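PDB 6SLN: RagA protein from Porphyromonas gingivalis, which probably imports peptides across the outer membrane as a TonB-dependent receptor, a beta-barrel holding a plug domain, together with a partner protein. Local coordinates for residues A[250-255]-A[884-889]; A[389-394]-A[982-987]; A[394-399]-A[877-882]. All coordinates share one frame; numbering follows the deposited sequence.

Contact 1 of 3, residues A[250-255]-A[884-889]; sequences VKAGFW and GLMQLN
Met886 and Gln887 are the two residues of 884-889 that meet Ala252, at the end of helix 242-252, and Phe254, two residues beyond it. They are the central pair of a type I beta turn running from Leu885 to Leu888, closed by the backbone bond from Leu888 N to Leu885 O (3.0 Å).

At Met886 the side chain does two jobs. Its CB lies over one face of the Phe254 ring as a CH-pi contact, 3.8 Å from the ring centroid and 30° off the normal. The chain then bends at chi2 and again at chi3, which brings CE round to Ala252 CB at 3.7 Å. Its methylene and methyl thus serve different partners, and the chain slides past the phenylalanine in the opposite direction.

Gln887 comes next, at the far end of the ring. Its CB is 3.6 Å from Phe254 CZ, and its backbone N approaches CZ obliquely. Its side chain runs across the ring at a slant, yet the amide plane is only 22° from the ring plane. Beyond the turn, Asn889 uses ND2 to reach Met240 O and Leu395 O, fixing the end of 884-889 to other parts of the chain.

Behind Phe254, Trp255 turns a ring face towards it, with Phe254 CD2 3.6 Å above the indole plane and over its centre. A second protein chain packs on Phe254, Trp255 and Gln887, and one of its polar side chains bonds to Phe254 O. Gly253, with positive phi, ends the helix in a Schellman motif. The whole is a helix C-terminus, closed by that motif, resting on a beta turn from a long loop between barrel strands, at the interface with the partner protein.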
# COMPACT_ATOMS: atom_id res chain seq x y z
N VAL A 250 -9.05 2.21 -52.10
CA VAL A 250 -9.16 1.19 -53.14
C VAL A 250 -8.32 1.57 -54.34
O VAL A 250 -7.69 0.71 -54.96
CB VAL A 250 -10.63 0.95 -53.53
CG1 VAL A 250 -10.71 -0.16 -54.57
CG2 VAL A 250 -11.43 0.56 -52.32
N LYS A 251 -8.31 2.86 -54.68
CA LYS A 251 -7.50 3.30 -55.82
C LYS A 251 -6.02 3.28 -55.49
O LYS A 251 -5.19 3.05 -56.38
CB LYS A 251 -7.93 4.70 -56.26
CG LYS A 251 -9.13 4.71 -57.15
CD LYS A 251 -9.61 6.12 -57.39
CE LYS A 251 -10.91 6.12 -58.17
NZ LYS A 251 -11.37 7.52 -58.41
N ALA A 252 -5.66 3.50 -54.23
CA ALA A 252 -4.27 3.45 -53.80
C ALA A 252 -3.72 2.04 -53.70
O ALA A 252 -2.50 1.89 -53.57
CB ALA A 252 -4.13 4.17 -52.45
N GLY A 253 -4.56 1.00 -53.76
CA GLY A 253 -4.07 -0.37 -53.66
C GLY A 253 -4.02 -0.92 -52.25
O GLY A 253 -3.58 -2.07 -52.06
N PHE A 254 -4.46 -0.13 -51.27
CA PHE A 254 -4.42 -0.53 -49.88
C PHE A 254 -5.06 -1.89 -49.65
O PHE A 254 -4.56 -2.70 -48.86
CB PHE A 254 -5.12 0.51 -49.03
CG PHE A 254 -4.90 0.33 -47.59
CD1 PHE A 254 -3.61 0.24 -47.08
CD2 PHE A 254 -5.98 0.22 -46.72
CE1 PHE A 254 -3.39 0.08 -45.74
CE2 PHE A 254 -5.76 0.04 -45.35
CZ PHE A 254 -4.46 -0.03 -44.86
N TRP A 255 -6.19 -2.14 -50.30
CA TRP A 255 -6.96 -3.35 -50.07
C TRP A 255 -6.62 -4.46 -51.06
O TRP A 255 -7.30 -5.48 -51.08
CB TRP A 255 -8.46 -3.01 -50.13
CG TRP A 255 -8.90 -1.98 -49.11
CD1 TRP A 255 -9.32 -0.70 -49.34
CD2 TRP A 255 -8.96 -2.15 -47.69
NE1 TRP A 255 -9.63 -0.07 -48.17
CE2 TRP A 255 -9.42 -0.94 -47.14
CE3 TRP A 255 -8.66 -3.22 -46.84
CZ2 TRP A 255 -9.59 -0.76 -45.77
CZ3 TRP A 255 -8.82 -3.04 -45.48
CH2 TRP A 255 -9.28 -1.82 -44.96
N GLY A 884 1.68 5.93 -46.34
CA GLY A 884 1.60 5.01 -45.23
C GLY A 884 0.46 5.45 -44.33
O GLY A 884 -0.13 6.51 -44.52
N LEU A 885 0.18 4.61 -43.33
CA LEU A 885 -0.98 4.78 -42.45
C LEU A 885 -2.27 4.84 -43.27
O LEU A 885 -3.20 5.60 -42.98
CB LEU A 885 -0.81 6.02 -41.58
CG LEU A 885 0.31 5.74 -40.59
CD1 LEU A 885 1.21 6.95 -40.46
CD2 LEU A 885 -0.29 5.32 -39.28
N MET A 886 -2.34 4.03 -44.31
CA MET A 886 -3.38 4.21 -45.30
C MET A 886 -4.73 3.68 -44.83
O MET A 886 -5.71 3.76 -45.58
CB MET A 886 -2.95 3.56 -46.60
CG MET A 886 -1.70 4.19 -47.20
SD MET A 886 -1.99 5.86 -47.82
CE MET A 886 -3.14 5.53 -49.16
N GLN A 887 -4.81 3.16 -43.60
CA GLN A 887 -6.08 2.81 -42.97
C GLN A 887 -6.70 3.98 -42.23
O GLN A 887 -7.83 3.86 -41.75
CB GLN A 887 -5.90 1.64 -42.02
CG GLN A 887 -5.21 2.02 -40.71
CD GLN A 887 -3.74 1.66 -40.72
OE1 GLN A 887 -3.01 1.95 -41.69
NE2 GLN A 887 -3.29 1.02 -39.65
N LEU A 888 -6.01 5.10 -42.13
CA LEU A 888 -6.52 6.25 -41.40
C LEU A 888 -7.19 7.22 -42.36
O LEU A 888 -6.76 7.39 -43.50
CB LEU A 888 -5.41 6.98 -40.65
CG LEU A 888 -4.48 6.10 -39.84
CD1 LEU A 888 -3.41 6.96 -39.18
CD2 LEU A 888 -5.30 5.36 -38.82
N ASN A 889 -8.24 7.86 -41.85
CA ASN A 889 -8.88 8.94 -42.61
C ASN A 889 -7.86 10.04 -42.85
O ASN A 889 -7.03 10.33 -41.98
CB ASN A 889 -10.09 9.48 -41.85
CG ASN A 889 -10.98 10.34 -42.72
OD1 ASN A 889 -11.23 10.02 -43.90
ND2 ASN A 889 -11.50 11.44 -42.16

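Contact 2 of 3, residues A[389-394]-A[982-987]; sequences SGTFGV and QYPNSK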
# COMPACT_ATOMS: atom_id res chain seq x y z
N SER A 389 -8.33 7.27 -30.42
CA SER A 389 -8.22 8.08 -29.22
C SER A 389 -8.01 9.56 -29.57
O SER A 389 -7.33 9.89 -30.54
CB SER A 389 -7.08 7.57 -28.35
OG SER A 389 -6.76 8.50 -27.33
N GLY A 390 -8.62 10.44 -28.78
CA GLY A 390 -8.30 11.85 -28.78
C GLY A 390 -8.68 12.58 -30.03
O GLY A 390 -9.33 12.06 -30.94
N THR A 391 -8.26 13.85 -30.08
CA THR A 391 -8.49 14.64 -31.29
C THR A 391 -7.83 13.98 -32.48
O THR A 391 -8.31 14.12 -33.61
CB THR A 391 -7.96 16.05 -31.12
OG1 THR A 391 -6.64 15.98 -30.56
CG2 THR A 391 -8.86 16.85 -30.22
N PHE A 392 -6.76 13.23 -32.25
CA PHE A 392 -6.18 12.42 -33.31
C PHE A 392 -7.20 11.46 -33.90
O PHE A 392 -7.34 11.35 -35.12
CB PHE A 392 -4.98 11.65 -32.78
CG PHE A 392 -4.48 10.60 -33.71
CD1 PHE A 392 -3.88 10.96 -34.90
CD2 PHE A 392 -4.64 9.27 -33.42
CE1 PHE A 392 -3.41 10.00 -35.78
CE2 PHE A 392 -4.19 8.29 -34.29
CZ PHE A 392 -3.57 8.66 -35.48
N GLY A 393 -7.91 10.73 -33.03
CA GLY A 393 -8.90 9.77 -33.52
C GLY A 393 -10.11 10.45 -34.13
O GLY A 393 -10.68 9.95 -35.10
N VAL A 394 -10.50 11.60 -33.58
CA VAL A 394 -11.59 12.37 -34.16
C VAL A 394 -11.35 12.61 -35.64
O VAL A 394 -12.27 12.51 -36.46
CB VAL A 394 -11.77 13.70 -33.39
CG1 VAL A 394 -12.72 14.62 -34.14
CG2 VAL A 394 -12.26 13.42 -31.97
N GLN A 982 -3.78 16.65 -29.40
CA GLN A 982 -4.01 17.62 -28.34
C GLN A 982 -5.30 17.32 -27.58
O GLN A 982 -6.31 16.92 -28.16
CB GLN A 982 -4.07 19.03 -28.91
CG GLN A 982 -2.92 19.38 -29.82
CD GLN A 982 -3.20 20.67 -30.59
OE1 GLN A 982 -4.26 20.82 -31.20
NE2 GLN A 982 -2.25 21.60 -30.56
N TYR A 983 -5.23 17.47 -26.26
CA TYR A 983 -6.42 17.71 -25.46
C TYR A 983 -6.62 19.22 -25.52
O TYR A 983 -5.97 19.96 -24.78
CB TYR A 983 -6.24 17.20 -24.02
CG TYR A 983 -7.54 17.10 -23.23
CD1 TYR A 983 -8.50 18.11 -23.29
CD2 TYR A 983 -7.79 16.00 -22.42
CE1 TYR A 983 -9.69 18.03 -22.58
CE2 TYR A 983 -9.00 15.90 -21.71
CZ TYR A 983 -9.94 16.92 -21.79
OH TYR A 983 -11.14 16.85 -21.09
N PRO A 984 -7.47 19.73 -26.40
CA PRO A 984 -7.51 21.18 -26.64
C PRO A 984 -8.00 21.93 -25.41
O PRO A 984 -8.73 21.39 -24.58
CB PRO A 984 -8.50 21.32 -27.80
CG PRO A 984 -8.72 19.91 -28.34
CD PRO A 984 -8.47 18.99 -27.21
N ASN A 985 -7.56 23.18 -25.28
CA ASN A 985 -8.17 24.02 -24.26
C ASN A 985 -9.65 24.19 -24.58
O ASN A 985 -10.12 23.95 -25.69
CB ASN A 985 -7.51 25.40 -24.19
CG ASN A 985 -6.24 25.38 -23.36
OD1 ASN A 985 -6.27 25.15 -22.15
ND2 ASN A 985 -5.11 25.64 -24.01
N SER A 986 -10.41 24.59 -23.57
CA SER A 986 -11.85 24.58 -23.67
C SER A 986 -12.39 26.00 -23.74
O SER A 986 -11.70 26.98 -23.43
CB SER A 986 -12.47 23.85 -22.48
OG SER A 986 -11.88 24.31 -21.28
N LYS A 987 -13.64 26.09 -24.17
CA LYS A 987 -14.40 27.33 -24.26
C LYS A 987 -15.55 27.20 -23.27
O LYS A 987 -16.30 26.22 -23.33
CB LYS A 987 -14.90 27.54 -25.69
CG LYS A 987 -15.85 28.69 -25.92
CD LYS A 987 -16.16 28.84 -27.41
CE LYS A 987 -16.84 27.59 -27.98
NZ LYS A 987 -18.23 27.86 -28.44
O HOH W 1 -4.42 17.16 -32.10
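The methyl CG2 of Thr391 reaches toward the proline ring of Pro984, 3.6 Å from its CG. CD of the same ring is nearly as close to that methyl, so the CG-CD side of the pyrrolidine forms the apolar half of the contact. The polar half is made by the other branch of the threonine. With chi1 at 47°, OG1 sits between the backbone N and the carbonyl carbon while CG2 lies anti to that carbon; the hydroxyl can then bond Gln982 O, while the methyl packs on the Pro984 ring and beside the same carbonyl oxygen.

The hydroxyl donates from OG1 to Gln982 O at 2.6 Å. It arrives in the carbonyl plane on a lone pair, the C=O...donor angle being 131°. A water completes a small ring of bonds: it gives a hydrogen to Thr391 OG1 at 2.9 Å and receives one from Gln982 N at 2.8 Å. One hydroxyl therefore takes up both polar backbone atoms of Gln982, the carbonyl directly and the amide through the water. The side-chain amide of Gln982 looks elsewhere, with NE2 bonded to Ala974 O and OE1 to Asp971 N.

Thr391 lies in the first turn of helix 390-396, whose Phe392 N is bonded to Asn981 OD1, a second tie to the same loop. Helix 301-305 packs on Val394 further along. After Pro984 the chain enters strand 986-996, which pairs with strands 951-964 and 218-230, while Tyr983 is backbone-bonded to Gly136 of the plug.

Contact 3 of 3, residues A[394-399]-A[877-882]; sequences VLTMPR and YFTENG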
# COMPACT_ATOMS: atom_id res chain seq x y z
N VAL A 394 -10.50 11.60 -33.58
CA VAL A 394 -11.59 12.37 -34.16
C VAL A 394 -11.35 12.61 -35.64
O VAL A 394 -12.27 12.51 -36.46
CB VAL A 394 -11.77 13.70 -33.39
CG1 VAL A 394 -12.72 14.62 -34.14
CG2 VAL A 394 -12.26 13.42 -31.97
N LEU A 395 -10.11 12.93 -36.02
CA LEU A 395 -9.79 13.13 -37.42
C LEU A 395 -9.54 11.82 -38.14
O LEU A 395 -9.98 11.63 -39.27
CB LEU A 395 -8.56 14.04 -37.57
CG LEU A 395 -8.57 15.41 -36.90
CD1 LEU A 395 -7.31 16.17 -37.27
CD2 LEU A 395 -9.82 16.22 -37.25
N THR A 396 -8.82 10.89 -37.52
CA THR A 396 -8.26 9.79 -38.31
C THR A 396 -9.13 8.55 -38.36
O THR A 396 -8.75 7.59 -39.05
CB THR A 396 -6.86 9.40 -37.79
OG1 THR A 396 -6.90 9.20 -36.38
CG2 THR A 396 -5.90 10.50 -38.11
N MET A 397 -10.24 8.50 -37.66
CA MET A 397 -11.08 7.31 -37.74
C MET A 397 -11.80 7.30 -39.08
O MET A 397 -12.43 8.31 -39.44
CB MET A 397 -12.08 7.25 -36.57
CG MET A 397 -11.50 6.75 -35.22
SD MET A 397 -10.74 5.12 -35.34
CE MET A 397 -12.02 4.08 -35.99
N PRO A 398 -11.70 6.23 -39.87
CA PRO A 398 -12.55 6.09 -41.05
C PRO A 398 -13.99 6.41 -40.68
O PRO A 398 -14.52 5.91 -39.70
CB PRO A 398 -12.39 4.62 -41.44
CG PRO A 398 -11.06 4.23 -40.90
CD PRO A 398 -10.88 5.03 -39.63
N ARG A 399 -14.61 7.27 -41.46
CA ARG A 399 -15.96 7.71 -41.13
C ARG A 399 -17.01 6.63 -41.36
O ARG A 399 -18.13 6.78 -40.87
CB ARG A 399 -16.28 8.98 -41.90
CG ARG A 399 -15.98 10.24 -41.14
CD ARG A 399 -14.49 10.43 -40.97
NE ARG A 399 -14.22 11.74 -40.38
CZ ARG A 399 -13.62 11.92 -39.22
NH1 ARG A 399 -13.20 10.87 -38.50
NH2 ARG A 399 -13.45 13.15 -38.77
N TYR A 877 1.24 14.89 -39.96
CA TYR A 877 2.08 13.83 -40.52
C TYR A 877 1.25 12.58 -40.82
O TYR A 877 1.65 11.78 -41.67
CB TYR A 877 3.24 13.48 -39.57
CG TYR A 877 4.07 12.29 -40.02
CD1 TYR A 877 3.77 11.00 -39.60
CD2 TYR A 877 5.15 12.46 -40.85
CE1 TYR A 877 4.53 9.91 -40.02
CE2 TYR A 877 5.92 11.39 -41.27
CZ TYR A 877 5.60 10.12 -40.86
OH TYR A 877 6.37 9.06 -41.28
N PHE A 878 0.12 12.42 -40.14
CA PHE A 878 -0.80 11.33 -40.40
C PHE A 878 -1.87 11.73 -41.41
O PHE A 878 -2.09 11.03 -42.40
CB PHE A 878 -1.43 10.87 -39.10
CG PHE A 878 -0.44 10.39 -38.13
CD1 PHE A 878 -0.05 9.06 -38.13
CD2 PHE A 878 0.15 11.26 -37.22
CE1 PHE A 878 0.89 8.61 -37.24
CE2 PHE A 878 1.10 10.82 -36.31
CZ PHE A 878 1.47 9.49 -36.33
N THR A 879 -2.51 12.88 -41.19
CA THR A 879 -3.64 13.24 -42.04
C THR A 879 -3.23 13.60 -43.47
O THR A 879 -4.07 13.56 -44.37
CB THR A 879 -4.40 14.40 -41.42
OG1 THR A 879 -3.48 15.46 -41.15
CG2 THR A 879 -5.05 13.96 -40.15
N GLU A 880 -1.97 13.94 -43.72
CA GLU A 880 -1.56 14.24 -45.09
C GLU A 880 -0.61 13.19 -45.65
O GLU A 880 0.00 13.40 -46.70
CB GLU A 880 -0.96 15.64 -45.17
CG GLU A 880 -1.96 16.68 -44.75
CD GLU A 880 -1.40 18.07 -44.70
OE1 GLU A 880 -0.32 18.28 -45.27
OE2 GLU A 880 -2.05 18.95 -44.10
N ASN A 881 -0.51 12.04 -44.98
CA ASN A 881 0.39 10.97 -45.42
C ASN A 881 -0.26 10.15 -46.54
O ASN A 881 -1.21 9.40 -46.31
CB ASN A 881 0.74 10.08 -44.24
CG ASN A 881 1.90 9.16 -44.54
OD1 ASN A 881 1.99 8.56 -45.63
ND2 ASN A 881 2.79 9.01 -43.56
N GLY A 882 0.29 10.28 -47.75
CA GLY A 882 -0.13 9.46 -48.87
C GLY A 882 0.66 8.18 -49.11
O GLY A 882 0.38 7.47 -50.08
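Thr396 and Thr879 bring the last turns of two helices together, 390-396 and 874-879, by methyl contact. CG2 of Thr396 lies 4.1 Å from CG2 of Thr879, and the two side chains cross at about a right angle. Leu395 adds a second, looser touch, its CD1 4.3 Å from that same Thr879 methyl. Apolar packing is all that joins these two segments directly.

The threonine hydroxyls are used within their own helices. A chi1 near +50° in both residues turns the hydroxyl back over its own helix and CG2 outward, anti to the carbonyl carbon. The Thr396 hydroxyl bonds to Phe392 O one turn back, and that of Thr879 makes a weak bond to Asp875 O, so the methyl of each is what meets the other helix.

Hydrogen bonding of another kind fixes the chain beyond helix 390-396. Arg399 folds back and grips Val394 O end-on with both terminal nitrogens, NH2 at 2.7 Å and NH1 at 2.8 Å from that oxygen. The oxygen lies practically in the guanidinium plane. NH1 also donates to Met397 O at 2.8 Å, on a lone pair, although that oxygen lies 21° out of the guanidinium plane. Three bonds to two carbonyls fix the rotation of the guanidinium, and Leu395 O sits 3.2 Å above one face of it, near the rim. The charge probably helps to stabilise the C-terminal end of the helix.

Next to the methyl pair, Phe878 makes aromatic contacts: it meets the Phe392 ring edge-to-face and also touches Tyr385. The bound peptide packs on Tyr877 and on Phe878. Through these two residues the junction of helix ends borders the peptide, consistent with a peptide-binding site in a TonB-dependent receptor.

How the contacts relate
From the N terminus, the chain passes through the plug and the first barrel strand to 250-255, where contact 1 begins a loop that closes only at 884-889. Inside that span, helix 390-396 starts two more. Contact 3 (394-399 with 877-882) closes first and lies wholly within both other spans, whereas contact 2 (389-394 with 982-987) closes last, near the C-terminal strand, and so crosses contact 1. Contacts 2 and 3 share Val394. Contacts 1 and 3, with centres about 11 Å apart, are joined where Asn889 N probably bonds to Thr396 O. Helix 390-396 thereby links the plug-side loop before strand 986-996 to the outer loops facing the partner protein.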